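Side-chain contact in endoglucanase (Fervidobacterium pennivorans DSM 9078, PDB 6KDD), which probably hydrolyses beta-1,4-glucosidic bonds in cellulose and related beta-glucans, as a glycoside hydrolase of family 5: residues A[274-279]-A[315-320]. Numbering follows the deposited sequence.
Sequences KWTESV and TAVVGE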
loop_
_atom_site.group_PDB
_atom_site.type_symbol
_atom_site.label_atom_id
_atom_site.label_comp_id
_atom_site.label_asym_id
_atom_site.label_seq_id
_atom_site.Cartn_x
_atom_site.Cartn_y
_atom_site.Cartn_z
ATOM N N LYS A 274 16.655 -7.250 -11.025
ATOM C CA LYS A 274 15.992 -8.390 -11.644
ATOM C C LYS A 274 14.726 -8.803 -10.908
ATOM O O LYS A 274 13.720 -9.089 -11.540
ATOM C CB LYS A 274 16.919 -9.615 -11.728
ATOM C CG LYS A 274 18.145 -9.401 -12.608
ATOM C CD LYS A 274 19.059 -10.608 -12.507
ATOM C CE LYS A 274 20.505 -10.278 -12.774
ATOM N NZ LYS A 274 21.385 -11.246 -12.071
ATOM N N TRP A 275 14.777 -8.872 -9.568
ATOM C CA TRP A 275 13.594 -9.249 -8.814
ATOM C C TRP A 275 12.450 -8.269 -9.111
ATOM O O TRP A 275 11.296 -8.672 -9.269
ATOM C CB TRP A 275 13.922 -9.250 -7.305
ATOM C CG TRP A 275 12.801 -9.733 -6.421
ATOM C CD1 TRP A 275 12.553 -11.012 -5.991
ATOM C CD2 TRP A 275 11.809 -8.911 -5.775
ATOM N NE1 TRP A 275 11.448 -11.061 -5.180
ATOM C CE2 TRP A 275 10.963 -9.778 -5.039
ATOM C CE3 TRP A 275 11.538 -7.529 -5.796
ATOM C CZ2 TRP A 275 9.890 -9.301 -4.286
ATOM C CZ3 TRP A 275 10.433 -7.077 -5.089
ATOM C CH2 TRP A 275 9.653 -7.946 -4.316
ATOM N N THR A 276 12.758 -6.985 -9.024
ATOM C CA THR A 276 11.725 -5.941 -9.144
ATOM C C THR A 276 11.078 -5.979 -10.533
ATOM O O THR A 276 9.858 -5.958 -10.675
ATOM C CB THR A 276 12.335 -4.561 -8.848
ATOM O OG1 THR A 276 12.833 -4.559 -7.511
ATOM C CG2 THR A 276 11.353 -3.406 -8.961
ATOM N N GLU A 277 11.914 -6.072 -11.573
ATOM C CA GLU A 277 11.411 -6.192 -12.936
ATOM C C GLU A 277 10.515 -7.421 -13.096
ATOM O O GLU A 277 9.420 -7.369 -13.679
ATOM C CB GLU A 277 12.595 -6.184 -13.912
ATOM C CG GLU A 277 12.157 -6.188 -15.366
ATOM C CD GLU A 277 13.251 -6.284 -16.426
ATOM O OE1 GLU A 277 14.454 -6.095 -16.107
ATOM O OE2 GLU A 277 12.893 -6.538 -17.584
ATOM N N SER A 278 10.959 -8.551 -12.528
ATOM C CA SER A 278 10.206 -9.791 -12.633
ATOM C C SER A 278 8.860 -9.711 -11.933
ATOM O O SER A 278 7.862 -10.161 -12.500
ATOM C CB SER A 278 10.989 -10.946 -12.076
ATOM O OG SER A 278 12.117 -11.149 -12.899
ATOM N N VAL A 279 8.854 -9.211 -10.679
ATOM C CA VAL A 279 7.616 -9.033 -9.941
ATOM C C VAL A 279 6.672 -8.091 -10.698
ATOM O O VAL A 279 5.467 -8.365 -10.828
ATOM C CB VAL A 279 7.884 -8.560 -8.499
ATOM C CG1 VAL A 279 6.606 -8.062 -7.861
ATOM C CG2 VAL A 279 8.437 -9.721 -7.659
ATOM N N THR A 315 13.513 2.007 -13.824
ATOM C CA THR A 315 12.974 1.434 -15.057
ATOM C C THR A 315 12.358 0.066 -14.827
ATOM O O THR A 315 11.348 -0.277 -15.432
ATOM C CB THR A 315 14.035 1.323 -16.169
ATOM O OG1 THR A 315 14.539 2.642 -16.359
ATOM C CG2 THR A 315 13.424 0.835 -17.466
ATOM N N ALA A 316 12.975 -0.732 -13.942
ATOM C CA ALA A 316 12.411 -2.005 -13.507
ATOM C C ALA A 316 10.983 -1.796 -12.983
ATOM O O ALA A 316 10.084 -2.621 -13.190
ATOM C CB ALA A 316 13.292 -2.604 -12.405
ATOM N N VAL A 317 10.757 -0.661 -12.317
ATOM C CA VAL A 317 9.434 -0.420 -11.739
ATOM C C VAL A 317 8.450 0.055 -12.814
ATOM O O VAL A 317 7.339 -0.444 -12.902
ATOM C CB VAL A 317 9.560 0.614 -10.605
ATOM C CG1 VAL A 317 8.207 1.153 -10.168
ATOM C CG2 VAL A 317 10.338 0.004 -9.450
ATOM N N VAL A 318 8.863 1.076 -13.573
ATOM C CA VAL A 318 7.994 1.797 -14.499
ATOM C C VAL A 318 7.831 1.051 -15.836
ATOM O O VAL A 318 6.773 1.112 -16.442
ATOM C CB VAL A 318 8.494 3.235 -14.737
ATOM C CG1 VAL A 318 7.660 3.924 -15.829
ATOM C CG2 VAL A 318 8.500 4.067 -13.441
ATOM N N GLY A 319 8.881 0.395 -16.329
ATOM C CA GLY A 319 8.801 -0.325 -17.602
ATOM C C GLY A 319 8.742 0.654 -18.775
ATOM O O GLY A 319 9.306 1.742 -18.672
ATOM N N GLU A 320 8.059 0.229 -19.860
ATOM C CA GLU A 320 7.784 0.974 -21.085
ATOM C C GLU A 320 9.042 1.069 -21.952
ATOM O O GLU A 320 9.760 0.056 -22.019
ATOM C CB GLU A 320 7.280 2.383 -20.796
ATOM C CG GLU A 320 5.788 2.461 -20.591
ATOM C CD GLU A 320 5.330 3.896 -20.770
ATOM O OE1 GLU A 320 6.068 4.802 -20.324
ATOM O OE2 GLU A 320 4.265 4.108 -21.390
#
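Glu277 and Ala316 bring the two helices close together, with CA of Glu277 4.3 Å from CA of Ala316. Residues 274-279 are helical throughout. In 315-320 the helix lasts to Val318, and Gly319 leaves it with positive phi, which favours glycine. The backbone takes part directly: CA of Glu277 lies 3.8 Å from O of Ala316. That oxygen accepts a hydrogen bond from NE of Arg280, just after 274-279.

The methyl of Ala316 points toward helix 269-285. CB of Ala316 sits 3.8 Å from N of Glu277 and 3.9 Å from CB of Glu277. The small side chain is consistent with so close an approach of the backbones. Thr276, the residue before Glu277, also touches it, with CG2 of Thr276 4.0 Å from CB of Ala316. The same methyl of Thr276 meets CG2 of Val317 at 3.6 Å, the closest contact between the two segments. CG2 of Thr276 is anti to its own N, and this turns the methyl to Val317 while OG1 bonds back to O of Arg272, one turn earlier.

The fold is the (beta/alpha)8 TIM barrel of family 5. Helix 269-285 lies between the seventh strand, 256-261, and the eighth, 289-292. Helix 313-318 comes after the eighth strand and the short hairpin 302-303/308-309. It packs against helix 269-285, and Thr315 and Val318 touch Arg53 of helix 45-53. Thr276 also touches Phe261 of the seventh strand, and Val317 touches Phe55 in a loop.

Of the Glu277 side chain, CB makes the contact with Ala316, alongside backbone N and CA. From CB the chain runs on extended, and OE2 forms a salt bridge with NZ of Lys281 along its own helix.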